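Local coordinates for haloacid dehalogenase domain protein hydrolase (Planctomyces limnophilus, PDB 4OVY) that probably works as a metal-dependent hydrolase of the haloacid dehalogenase (HAD) superfamily, perhaps a phosphatase, and holds a calcium ion, at residues K21-E26 with H153-F158; F149-E154 with Y176-E181; A90-G95 with Q271-R276; L94-L99 with I210-G215. All blocks are in the same frame, centred on the assembly; numbering follows the deposited sequence.

The four contacts form two groups on opposite sides of the chain's centre. Contacts 1 and 2 have centres 11 Å apart and share H153 and E154, the turn that leads from helix 141-152 into strand 156-161; contact 1 brings helix 11-24 to this turn, and contact 2 joins R151, near the end of helix 141-152, to the loop before strand 183-195. Contacts 3 and 4, with centres 12 Å apart, share L94 and G95 between helices 88-91 and 95-106, and join this helical region to loops 271-276 and 210-215 near the calcium site. Contact 2 is nested inside the chain loops closed by contacts 3 and 4, which border the probable active site.

Contact 1 (K21-E26 with H153-F158); sequences KSVTTE and HEFKTF
T24 and H153 bring the two backbones to within 6.9 Å, measured between their CA atoms, where the C-terminal part of helix 11-24 meets the turn before strand 156-161. That turn is a Schellman motif: E154, with its positive phi of 68°, is the C-prime residue that closes helix 141-152, E154 N bonding to R151 O and F155 N to L150 O. T24 sends its methyl into the turn. Its CG2 lies 3.8 Å from the backbone oxygen of H153 and 3.9 Å from F155 CE1, meeting the phenyl ring obliquely. OG1 of T24 lies between the backbone N and the carbonyl carbon (chi1 65°), where it hydrogen-bonds to V20 O one helical turn back, which leaves CG2, anti to the carbonyl carbon, to face the turn. OG1 also comes obliquely to the imidazole, 3.9 Å from H153 CD2. V23 supplies the second apolar touch: CG2 meets F155 CZ at 3.7 Å, the two side chains crossing at about a right angle. H153 O is satisfied from outside by R37 NH1. The F155 ring is buried, packing also on L150 of helix 141-152 and on V39 of strand 38-41. Beyond it, K156 NZ forms a salt bridge to E181 of the second subunit. Through V23 and T24, helix 11-24 covers H153 and F155, where helix 141-152 gives way to strand 156-161.

Contact 2 (F149-E154 with Y176-E181); sequences FLRQHE and YGIPPE
The guanidinium of R151 meets the backbone of Y176 and G177 in two ways. G177 O lies over one face, 3.4 Å above the plane and displaced toward the rim, without a hydrogen bond, while Y176 O and I178 CG1 come to its edge. A second pair of flat groups sits at the C-terminal end of helix 141-152, where the H153 ring directs ND1 in its own plane to F149 O (2.9 Å, nearly straight at 167°), the same ND1 standing over the rim of the F149 ring. Across the contact R151 approaches end-on and grips a single atom with two nitrogens: NH1 reaches Y176 O at 3.0 Å and NH2 reaches it at 2.9 Å. Sharing one acceptor bends both bonds, to 136° and 139°. The chain of R151 kinks at chi3, which turns this end toward the loop, and NH2 gains a second partner in T157 OG1. Y176 closes helix 172-176, so its carbonyl probably carries some of the negative end of the helix dipole and suits a cationic donor. G177 has positive phi, and a CB there would clash with R151 NH1. With an alanine in place of R151 both donors go, and Y176 O would probably lose its pair of bonds and T157 OG1 a partner. I178 CG1 packs 3.8 Å from R151 NH2, and its side chain also touches L147 and I159. Y176 lies against L144 and L147, so the loop after helix 172-176 packs against both helix 141-152 and strand 156-161.

Contact 3 (A90-G95 with Q271-R276); sequences ALAKLG and QSPFGR
A92 CB presses on P273 CB at 3.3 Å, tighter than usual van der Waals contact, the alanine methyl meeting the proline CB methylene between backbones whose A92 and P273 CA atoms are 5.5 Å apart. Beside this touch the F274 ring brings its outermost carbon to the same alanine: CZ lies 4.1 Å from A92 CA, approaching obliquely. CG of F274 stands anti to the carbonyl carbon (chi1 -60°), which places CZ beside A92. A water bridges the two backbones, donating to A92 O and to P273 O at 2.8 Å each. The next shell fixes both backbones. A92 is held in a type I turn from L91 to L94, in which L94 N bonds to L91 O at 3.2 Å. On the other segment S272 OG donates to F274 O at 2.6 Å and is itself bonded to Q51 NE2, while S272 O rests over the centre of the R276 guanidinium, 3.2 Å above its plane. F274 meets Y54 edge-to-face, and G275 N is bonded to the Y54 hydroxyl. The F274 side chain comes about 5 Å from that of E50, seen binding calcium in a structure of this protein, though not in this chain. F274 also packs on L57 of helix 55-67, as L94 does, so this helix backs both segments, while L91 packs on helix 80-84 and the loop before helix 279-287 lies against the end of helix 88-91.

Contact 4 (L94-L99 with I210-G215); sequences LGAKGL and IDDQAG. With EDO (1,2-ethanediol), chain H.
I210 and K97 cross at about a right angle, with their CA atoms 6.0 Å apart, and the branches of the isoleucine spread over the first turn of helix 95-106. Its CG1 lies anti to the carbonyl carbon (chi1 -58°), and a second bend (chi2 -55°) lays CD1 against K97 CA at 3.9 Å. The other branch, CG2, is turned to A96 CB, also 3.9 Å away. The aliphatic stem of K97 passes across I210, CG to CG1 being 4.2 Å, while its NZ leaves the contact for a salt bridge to E101 one turn further on. The same methyl, A96 CB, also faces D212: D212 OD2 approaches it at 3.8 Å, a touch of methyl and carboxylate without a bond. The other oxygen, D212 OD1, takes a weak bond from Q213 N in the type II' turn from D212 to G215. An alanine in place of I210 would strip away CG1, CG2 and CD1 and would probably open a gap beside A96 and K97, their apolar cover lost. A 1,2-ethanediol, probably from the crystallisation liquor, stands near the same methyl, its O2 3.6 Å from A96 CB and weakly bonded to D212 OD2 at 3.5 Å; it is also bonded to D44. D44 is a calcium ligand together with D42 and N234, and the D212 side chain lies about 7 Å from that ion. D42 and D44 fit the DxDx(T/V) signature of HAD hydrolases, so the contact borders what is probably the active site of this fold.

Contact 1 (K21-E26 with H153-F158)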
loop_
_atom_site.group_PDB
_atom_site.type_symbol
_atom_site.label_atom_id
_atom_site.label_comp_id
_atom_site.label_asym_id
_atom_site.label_seq_id
_atom_site.Cartn_x
_atom_site.Cartn_y
_atom_site.Cartn_z
ATOM N N LYS A 21 2.947 22.763 14.122
ATOM C CA LYS A 21 2.383 23.192 15.399
ATOM C C LYS A 21 0.865 23.288 15.333
ATOM O O LYS A 21 0.157 22.819 16.226
ATOM C CB LYS A 21 2.949 24.544 15.811
ATOM C CG LYS A 21 2.604 24.925 17.247
ATOM C CD LYS A 21 3.444 26.094 17.724
ATOM C CE LYS A 21 4.926 25.750 17.842
ATOM N NZ LYS A 21 5.181 24.617 18.773
ATOM N N SER A 22 0.371 23.893 14.257
ATOM C CA SER A 22 -1.051 24.151 14.104
ATOM C C SER A 22 -1.868 22.864 13.991
ATOM O O SER A 22 -2.947 22.758 14.575
ATOM C CB SER A 22 -1.285 25.021 12.875
ATOM O OG SER A 22 -2.657 25.320 12.738
ATOM N N VAL A 23 -1.355 21.881 13.258
ATOM C CA VAL A 23 -2.114 20.651 13.057
ATOM C C VAL A 23 -1.941 19.612 14.174
ATOM O O VAL A 23 -2.681 18.637 14.219
ATOM C CB VAL A 23 -1.833 20.002 11.680
ATOM C CG1 VAL A 23 -2.110 20.989 10.551
ATOM C CG2 VAL A 23 -0.428 19.418 11.607
ATOM N N THR A 24 -0.991 19.812 15.083
ATOM C CA THR A 24 -0.755 18.816 16.135
ATOM C C THR A 24 -1.047 19.286 17.553
ATOM O O THR A 24 -0.854 18.519 18.503
ATOM C CB THR A 24 0.684 18.277 16.092
ATOM O OG1 THR A 24 1.615 19.326 16.400
ATOM C CG2 THR A 24 0.983 17.679 14.720
ATOM N N THR A 25 -1.514 20.518 17.705
ATOM C CA THR A 25 -1.824 21.056 19.027
ATOM C C THR A 25 -3.319 20.921 19.300
ATOM O O THR A 25 -4.144 21.524 18.607
ATOM C CB THR A 25 -1.396 22.531 19.179
ATOM O OG1 THR A 25 -0.038 22.688 18.753
ATOM C CG2 THR A 25 -1.498 22.973 20.649
ATOM N N GLU A 26 -3.660 20.121 20.312
ATOM C CA GLU A 26 -5.055 19.913 20.688
ATOM C C GLU A 26 -5.729 21.263 20.879
ATOM O O GLU A 26 -5.130 22.189 21.427
ATOM C CB GLU A 26 -5.165 19.060 21.957
ATOM C CG GLU A 26 -4.782 17.603 21.727
ATOM C CD GLU A 26 -4.979 16.725 22.949
ATOM O OE1 GLU A 26 -5.861 17.031 23.782
ATOM O OE2 GLU A 26 -4.249 15.716 23.072
ATOM N N HIS A 153 6.219 14.214 15.738
ATOM C CA HIS A 153 4.880 14.766 15.896
ATOM C C HIS A 153 3.788 13.849 15.343
ATOM O O HIS A 153 2.679 14.300 15.042
ATOM C CB HIS A 153 4.828 16.160 15.268
ATOM C CG HIS A 153 5.622 17.167 16.031
ATOM N ND1 HIS A 153 6.993 17.256 15.940
ATOM C CD2 HIS A 153 5.242 18.095 16.939
ATOM C CE1 HIS A 153 7.422 18.214 16.743
ATOM N NE2 HIS A 153 6.379 18.740 17.357
ATOM N N GLU A 154 4.124 12.561 15.242
ATOM C CA GLU A 154 3.186 11.483 14.919
ATOM C C GLU A 154 2.651 11.533 13.484
ATOM O O GLU A 154 1.567 11.035 13.218
ATOM C CB GLU A 154 2.055 11.404 15.959
ATOM C CG GLU A 154 2.570 11.281 17.398
ATOM C CD GLU A 154 1.488 10.873 18.391
ATOM O OE1 GLU A 154 1.116 9.679 18.421
ATOM O OE2 GLU A 154 1.015 11.743 19.157
ATOM N N PHE A 155 3.424 12.103 12.560
ATOM C CA PHE A 155 3.138 11.954 11.126
ATOM C C PHE A 155 3.663 10.616 10.648
ATOM O O PHE A 155 4.682 10.146 11.147
ATOM C CB PHE A 155 3.842 13.018 10.279
ATOM C CG PHE A 155 3.191 14.364 10.307
ATOM C CD1 PHE A 155 3.247 15.155 11.441
ATOM C CD2 PHE A 155 2.548 14.860 9.177
ATOM C CE1 PHE A 155 2.655 16.403 11.463
ATOM C CE2 PHE A 155 1.955 16.114 9.193
ATOM C CZ PHE A 155 2.004 16.881 10.338
ATOM N N LYS A 156 2.979 10.019 9.674
ATOM C CA LYS A 156 3.502 8.875 8.927
ATOM C C LYS A 156 4.092 9.393 7.628
ATOM O O LYS A 156 3.383 9.987 6.810
ATOM C CB LYS A 156 2.409 7.853 8.598
ATOM C CG LYS A 156 1.873 7.113 9.806
ATOM C CD LYS A 156 0.755 6.141 9.445
ATOM C CE LYS A 156 1.264 4.776 9.015
ATOM N NZ LYS A 156 0.254 3.705 9.291
ATOM N N THR A 157 5.381 9.140 7.439
ATOM C CA THR A 157 6.137 9.661 6.309
ATOM C C THR A 157 6.186 8.607 5.207
ATOM O O THR A 157 6.699 7.515 5.428
ATOM C CB THR A 157 7.582 10.015 6.719
ATOM O OG1 THR A 157 8.203 8.875 7.333
ATOM C CG2 THR A 157 7.602 11.187 7.702
ATOM N N PHE A 158 5.641 8.938 4.039
ATOM C CA PHE A 158 5.664 8.054 2.874
ATOM C C PHE A 158 6.560 8.620 1.766
ATOM O O PHE A 158 6.652 9.841 1.574
ATOM C CB PHE A 158 4.264 7.918 2.268
ATOM C CG PHE A 158 3.333 7.028 3.029
ATOM C CD1 PHE A 158 2.730 7.472 4.202
ATOM C CD2 PHE A 158 2.995 5.769 2.538
ATOM C CE1 PHE A 158 1.840 6.662 4.887
ATOM C CE2 PHE A 158 2.109 4.961 3.222
ATOM C CZ PHE A 158 1.532 5.406 4.396
#

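Contact 2 (F149-E154 with Y176-E181)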
loop_
_atom_site.group_PDB
_atom_site.type_symbol
_atom_site.label_atom_id
_atom_site.label_comp_id
_atom_site.label_asym_id
_atom_site.label_seq_id
_atom_site.Cartn_x
_atom_site.Cartn_y
_atom_site.Cartn_z
ATOM N N PHE A 149 11.540 15.097 12.533
ATOM C CA PHE A 149 10.687 16.097 13.168
ATOM C C PHE A 149 9.211 15.738 12.987
ATOM O O PHE A 149 8.425 15.774 13.929
ATOM C CB PHE A 149 10.982 17.474 12.565
ATOM C CG PHE A 149 10.087 18.575 13.066
ATOM C CD1 PHE A 149 10.181 19.023 14.380
ATOM C CD2 PHE A 149 9.179 19.191 12.218
ATOM C CE1 PHE A 149 9.370 20.052 14.842
ATOM C CE2 PHE A 149 8.359 20.218 12.678
ATOM C CZ PHE A 149 8.455 20.649 13.992
ATOM N N LEU A 150 8.842 15.388 11.763
ATOM C CA LEU A 150 7.465 14.999 11.466
ATOM C C LEU A 150 7.065 13.722 12.208
ATOM O O LEU A 150 5.977 13.642 12.780
ATOM C CB LEU A 150 7.277 14.839 9.956
ATOM C CG LEU A 150 7.404 16.152 9.173
ATOM C CD1 LEU A 150 7.558 15.892 7.684
ATOM C CD2 LEU A 150 6.219 17.072 9.441
ATOM N N ARG A 151 7.944 12.729 12.218
ATOM C CA ARG A 151 7.650 11.485 12.936
ATOM C C ARG A 151 7.545 11.714 14.451
ATOM O O ARG A 151 6.712 11.105 15.110
ATOM C CB ARG A 151 8.658 10.392 12.579
ATOM C CG ARG A 151 8.470 9.881 11.150
ATOM C CD ARG A 151 9.251 8.602 10.886
ATOM N NE ARG A 151 10.694 8.819 10.925
ATOM C CZ ARG A 151 11.509 8.891 9.865
ATOM N NH1 ARG A 151 12.799 9.098 10.064
ATOM N NH2 ARG A 151 11.065 8.766 8.613
ATOM N N GLN A 152 8.353 12.620 14.988
ATOM C CA GLN A 152 8.237 13.010 16.404
ATOM C C GLN A 152 6.868 13.604 16.730
ATOM O O GLN A 152 6.403 13.494 17.858
ATOM C CB GLN A 152 9.343 13.994 16.789
ATOM C CG GLN A 152 10.720 13.351 16.917
ATOM C CD GLN A 152 11.859 14.366 16.897
ATOM O OE1 GLN A 152 11.645 15.574 17.056
ATOM N NE2 GLN A 152 13.078 13.877 16.698
ATOM N N HIS A 153 6.219 14.214 15.738
ATOM C CA HIS A 153 4.880 14.766 15.896
ATOM C C HIS A 153 3.788 13.849 15.343
ATOM O O HIS A 153 2.679 14.300 15.042
ATOM C CB HIS A 153 4.828 16.160 15.268
ATOM C CG HIS A 153 5.622 17.167 16.031
ATOM N ND1 HIS A 153 6.993 17.256 15.940
ATOM C CD2 HIS A 153 5.242 18.095 16.939
ATOM C CE1 HIS A 153 7.422 18.214 16.743
ATOM N NE2 HIS A 153 6.379 18.740 17.357
ATOM N N GLU A 154 4.124 12.561 15.242
ATOM C CA GLU A 154 3.186 11.483 14.919
ATOM C C GLU A 154 2.651 11.533 13.484
ATOM O O GLU A 154 1.567 11.035 13.218
ATOM C CB GLU A 154 2.055 11.404 15.959
ATOM C CG GLU A 154 2.570 11.281 17.398
ATOM C CD GLU A 154 1.488 10.873 18.391
ATOM O OE1 GLU A 154 1.116 9.679 18.421
ATOM O OE2 GLU A 154 1.015 11.743 19.157
ATOM N N TYR A 176 16.320 6.527 5.464
ATOM C CA TYR A 176 15.293 7.552 5.706
ATOM C C TYR A 176 14.397 7.275 6.908
ATOM O O TYR A 176 13.617 8.148 7.304
ATOM C CB TYR A 176 14.367 7.680 4.481
ATOM C CG TYR A 176 15.027 8.143 3.206
ATOM C CD1 TYR A 176 15.900 9.228 3.194
ATOM C CD2 TYR A 176 14.740 7.523 1.989
ATOM C CE1 TYR A 176 16.484 9.666 2.016
ATOM C CE2 TYR A 176 15.323 7.955 0.805
ATOM C CZ TYR A 176 16.191 9.025 0.822
ATOM O OH TYR A 176 16.767 9.463 -0.344
ATOM N N GLY A 177 14.468 6.069 7.466
ATOM C CA GLY A 177 13.538 5.664 8.520
ATOM C C GLY A 177 12.156 5.330 7.991
ATOM O O GLY A 177 11.189 5.335 8.740
ATOM N N ILE A 178 12.061 5.025 6.697
ATOM C CA ILE A 178 10.782 4.759 6.066
ATOM C C ILE A 178 10.705 3.281 5.695
ATOM O O ILE A 178 11.490 2.812 4.853
ATOM C CB ILE A 178 10.598 5.646 4.820
ATOM C CG1 ILE A 178 10.589 7.122 5.239
ATOM C CG2 ILE A 178 9.314 5.273 4.089
ATOM C CD1 ILE A 178 10.591 8.104 4.083
ATOM N N PRO A 179 9.773 2.537 6.322
ATOM C CA PRO A 179 9.663 1.107 6.066
ATOM C C PRO A 179 9.041 0.813 4.702
ATOM O O PRO A 179 8.407 1.685 4.125
ATOM C CB PRO A 179 8.732 0.636 7.178
ATOM C CG PRO A 179 7.826 1.795 7.399
ATOM C CD PRO A 179 8.682 3.011 7.197
ATOM N N PRO A 180 9.205 -0.419 4.196
ATOM C CA PRO A 180 8.750 -0.764 2.843
ATOM C C PRO A 180 7.269 -0.509 2.590
ATOM O O PRO A 180 6.903 -0.096 1.484
ATOM C CB PRO A 180 9.072 -2.257 2.723
ATOM C CG PRO A 180 10.104 -2.514 3.753
ATOM C CD PRO A 180 9.855 -1.556 4.866
ATOM N N GLU A 181 6.429 -0.727 3.605
ATOM C CA GLU A 181 4.984 -0.488 3.468
ATOM C C GLU A 181 4.609 0.996 3.313
ATOM O O GLU A 181 3.443 1.309 3.085
ATOM C CB GLU A 181 4.190 -1.149 4.612
ATOM C CG GLU A 181 4.393 -0.559 6.010
ATOM C CD GLU A 181 5.577 -1.141 6.769
ATOM O OE1 GLU A 181 6.490 -1.756 6.151
ATOM O OE2 GLU A 181 5.588 -0.974 8.007
#

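Contact 3 (A90-G95 with Q271-R276)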
loop_
_atom_site.group_PDB
_atom_site.type_symbol
_atom_site.label_atom_id
_atom_site.label_comp_id
_atom_site.label_asym_id
_atom_site.label_seq_id
_atom_site.Cartn_x
_atom_site.Cartn_y
_atom_site.Cartn_z
ATOM N N ALA A 90 20.003 10.904 -25.095
ATOM C CA ALA A 90 18.969 9.933 -25.440
ATOM C C ALA A 90 18.335 9.363 -24.162
ATOM O O ALA A 90 17.113 9.229 -24.060
ATOM C CB ALA A 90 19.548 8.816 -26.299
ATOM N N LEU A 91 19.174 9.049 -23.183
ATOM C CA LEU A 91 18.712 8.460 -21.917
ATOM C C LEU A 91 17.794 9.381 -21.106
ATOM O O LEU A 91 16.932 8.910 -20.354
ATOM C CB LEU A 91 19.915 8.032 -21.070
ATOM C CG LEU A 91 20.754 6.904 -21.682
ATOM C CD1 LEU A 91 22.002 6.658 -20.847
ATOM C CD2 LEU A 91 19.942 5.626 -21.845
ATOM N N ALA A 92 17.974 10.687 -21.271
ATOM C CA ALA A 92 17.117 11.682 -20.626
ATOM C C ALA A 92 15.660 11.638 -21.098
ATOM O O ALA A 92 14.793 12.223 -20.454
ATOM C CB ALA A 92 17.684 13.075 -20.851
ATOM N N LYS A 93 15.391 10.971 -22.219
ATOM C CA LYS A 93 14.029 10.881 -22.758
ATOM C C LYS A 93 13.202 9.767 -22.104
ATOM O O LYS A 93 11.994 9.703 -22.301
ATOM C CB LYS A 93 14.059 10.642 -24.276
ATOM C CG LYS A 93 14.968 11.569 -25.070
ATOM C CD LYS A 93 14.585 13.031 -24.933
ATOM C CE LYS A 93 15.521 13.909 -25.752
ATOM N NZ LYS A 93 15.219 15.359 -25.603
ATOM N N LEU A 94 13.843 8.884 -21.345
ATOM C CA LEU A 94 13.152 7.704 -20.801
ATOM C C LEU A 94 11.978 8.042 -19.868
ATOM O O LEU A 94 10.892 7.466 -19.984
ATOM C CB LEU A 94 14.151 6.788 -20.073
ATOM C CG LEU A 94 15.100 6.001 -20.990
ATOM C CD1 LEU A 94 16.181 5.304 -20.177
ATOM C CD2 LEU A 94 14.356 4.990 -21.857
ATOM N N GLY A 95 12.201 8.962 -18.942
ATOM C CA GLY A 95 11.205 9.261 -17.911
ATOM C C GLY A 95 10.972 8.069 -16.995
ATOM O O GLY A 95 11.672 7.056 -17.082
ATOM N N GLN A 271 15.634 23.813 -17.470
ATOM C CA GLN A 271 16.328 23.219 -18.614
ATOM C C GLN A 271 16.856 21.811 -18.346
ATOM O O GLN A 271 17.484 21.217 -19.213
ATOM C CB GLN A 271 17.518 24.100 -19.021
ATOM C CG GLN A 271 17.203 25.576 -19.217
ATOM C CD GLN A 271 16.465 25.847 -20.507
ATOM O OE1 GLN A 271 15.377 25.319 -20.739
ATOM N NE2 GLN A 271 17.054 26.677 -21.359
ATOM N N SER A 272 16.607 21.272 -17.160
ATOM C CA SER A 272 17.248 20.037 -16.751
ATOM C C SER A 272 16.535 18.832 -17.344
ATOM O O SER A 272 15.320 18.741 -17.267
ATOM C CB SER A 272 17.246 19.910 -15.231
ATOM O OG SER A 272 18.010 18.789 -14.834
ATOM N N PRO A 273 17.289 17.901 -17.939
ATOM C CA PRO A 273 16.651 16.657 -18.358
ATOM C C PRO A 273 16.197 15.797 -17.169
ATOM O O PRO A 273 15.251 15.032 -17.302
ATOM C CB PRO A 273 17.738 15.947 -19.167
ATOM C CG PRO A 273 19.024 16.584 -18.791
ATOM C CD PRO A 273 18.709 17.974 -18.324
ATOM N N PHE A 274 16.862 15.932 -16.023
ATOM C CA PHE A 274 16.506 15.178 -14.824
ATOM C C PHE A 274 15.954 16.127 -13.767
ATOM O O PHE A 274 16.599 17.112 -13.423
ATOM C CB PHE A 274 17.733 14.431 -14.299
ATOM C CG PHE A 274 18.305 13.452 -15.291
ATOM C CD1 PHE A 274 17.676 12.235 -15.516
ATOM C CD2 PHE A 274 19.456 13.752 -16.009
ATOM C CE1 PHE A 274 18.181 11.330 -16.436
ATOM C CE2 PHE A 274 19.970 12.846 -16.929
ATOM C CZ PHE A 274 19.329 11.638 -17.147
ATOM N N GLY A 275 14.757 15.837 -13.265
ATOM C CA GLY A 275 14.130 16.680 -12.247
ATOM C C GLY A 275 13.764 18.070 -12.739
ATOM O O GLY A 275 13.890 19.053 -12.000
ATOM N N ARG A 276 13.301 18.156 -13.986
ATOM C CA ARG A 276 12.902 19.432 -14.567
ATOM C C ARG A 276 11.826 20.097 -13.715
ATOM O O ARG A 276 10.815 19.484 -13.382
ATOM C CB ARG A 276 12.384 19.265 -16.002
ATOM C CG ARG A 276 12.229 20.590 -16.743
ATOM C CD ARG A 276 11.609 20.409 -18.120
ATOM N NE ARG A 276 12.324 19.419 -18.927
ATOM C CZ ARG A 276 13.399 19.660 -19.684
ATOM N NH1 ARG A 276 13.929 20.875 -19.769
ATOM N NH2 ARG A 276 13.951 18.667 -20.370
HETATM O O HOH W 1 14.777 12.327 -17.688
#

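Contact 4 (L94-L99 with I210-G215)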
loop_
_atom_site.group_PDB
_atom_site.type_symbol
_atom_site.label_atom_id
_atom_site.label_comp_id
_atom_site.label_asym_id
_atom_site.label_seq_id
_atom_site.Cartn_x
_atom_site.Cartn_y
_atom_site.Cartn_z
ATOM N N LEU A 94 13.843 8.884 -21.345
ATOM C CA LEU A 94 13.152 7.704 -20.801
ATOM C C LEU A 94 11.978 8.042 -19.868
ATOM O O LEU A 94 10.892 7.466 -19.984
ATOM C CB LEU A 94 14.151 6.788 -20.073
ATOM C CG LEU A 94 15.100 6.001 -20.990
ATOM C CD1 LEU A 94 16.181 5.304 -20.177
ATOM C CD2 LEU A 94 14.356 4.990 -21.857
ATOM N N GLY A 95 12.201 8.962 -18.942
ATOM C CA GLY A 95 11.205 9.261 -17.911
ATOM C C GLY A 95 10.972 8.069 -16.995
ATOM O O GLY A 95 11.672 7.056 -17.082
ATOM N N ALA A 96 9.974 8.187 -16.126
ATOM C CA ALA A 96 9.631 7.120 -15.190
ATOM C C ALA A 96 9.229 5.836 -15.908
ATOM O O ALA A 96 9.646 4.738 -15.528
ATOM C CB ALA A 96 8.507 7.574 -14.268
ATOM N N LYS A 97 8.417 5.970 -16.951
ATOM C CA LYS A 97 7.946 4.791 -17.678
ATOM C C LYS A 97 9.120 4.042 -18.304
ATOM O O LYS A 97 9.256 2.843 -18.106
ATOM C CB LYS A 97 6.928 5.182 -18.745
ATOM C CG LYS A 97 6.220 4.002 -19.387
ATOM C CD LYS A 97 5.079 4.489 -20.270
ATOM C CE LYS A 97 4.087 3.389 -20.598
ATOM N NZ LYS A 97 4.569 2.567 -21.731
ATOM N N GLY A 98 9.969 4.761 -19.036
ATOM C CA GLY A 98 11.126 4.157 -19.711
ATOM C C GLY A 98 12.112 3.511 -18.748
ATOM O O GLY A 98 12.662 2.443 -19.017
ATOM N N LEU A 99 12.346 4.166 -17.622
ATOM C CA LEU A 99 13.226 3.629 -16.589
ATOM C C LEU A 99 12.716 2.299 -16.008
ATOM O O LEU A 99 13.482 1.343 -15.849
ATOM C CB LEU A 99 13.399 4.673 -15.480
ATOM C CG LEU A 99 14.177 4.260 -14.231
ATOM C CD1 LEU A 99 15.605 3.891 -14.594
ATOM C CD2 LEU A 99 14.143 5.395 -13.210
ATOM N N ILE A 210 3.010 2.996 -13.092
ATOM C CA ILE A 210 3.963 4.084 -13.221
ATOM C C ILE A 210 3.492 5.232 -12.327
ATOM O O ILE A 210 2.454 5.853 -12.578
ATOM C CB ILE A 210 4.084 4.569 -14.686
ATOM C CG1 ILE A 210 4.504 3.414 -15.603
ATOM C CG2 ILE A 210 5.061 5.733 -14.797
ATOM C CD1 ILE A 210 5.777 2.694 -15.190
ATOM N N ASP A 211 4.276 5.510 -11.291
ATOM C CA ASP A 211 3.895 6.427 -10.219
ATOM C C ASP A 211 4.496 7.822 -10.421
ATOM O O ASP A 211 5.297 8.298 -9.600
ATOM C CB ASP A 211 4.366 5.841 -8.884
ATOM C CG ASP A 211 3.911 6.657 -7.686
ATOM O OD1 ASP A 211 2.707 6.979 -7.619
ATOM O OD2 ASP A 211 4.760 6.951 -6.807
ATOM N N ASP A 212 4.100 8.481 -11.507
ATOM C CA ASP A 212 4.592 9.826 -11.800
ATOM C C ASP A 212 3.490 10.703 -12.378
ATOM O O ASP A 212 2.494 10.195 -12.914
ATOM C CB ASP A 212 5.783 9.756 -12.759
ATOM C CG ASP A 212 6.679 11.006 -12.704
ATOM O OD1 ASP A 212 6.564 11.825 -11.765
ATOM O OD2 ASP A 212 7.510 11.161 -13.616
ATOM N N GLN A 213 3.674 12.016 -12.250
ATOM C CA GLN A 213 2.723 13.011 -12.757
ATOM C C GLN A 213 1.328 12.732 -12.182
ATOM O O GLN A 213 1.191 12.596 -10.968
ATOM C CB GLN A 213 2.746 13.043 -14.296
ATOM C CG GLN A 213 4.135 13.192 -14.887
ATOM C CD GLN A 213 4.137 13.005 -16.389
ATOM O OE1 GLN A 213 3.545 13.794 -17.126
ATOM N NE2 GLN A 213 4.805 11.962 -16.850
ATOM N N ALA A 214 0.297 12.610 -13.021
ATOM C CA ALA A 214 -1.052 12.363 -12.515
ATOM C C ALA A 214 -1.215 10.960 -11.924
ATOM O O ALA A 214 -2.238 10.669 -11.305
ATOM C CB ALA A 214 -2.097 12.617 -13.601
ATOM N N GLY A 215 -0.218 10.096 -12.119
ATOM C CA GLY A 215 -0.170 8.822 -11.436
ATOM C C GLY A 215 0.026 8.944 -9.931
ATOM O O GLY A 215 -0.383 8.051 -9.196
HETATM C C1 EDO H . 12.478 8.938 -11.394
HETATM O O1 EDO H . 12.329 9.864 -10.306
HETATM C C2 EDO H . 11.642 9.388 -12.587
HETATM O O2 EDO H . 10.363 9.855 -12.142
#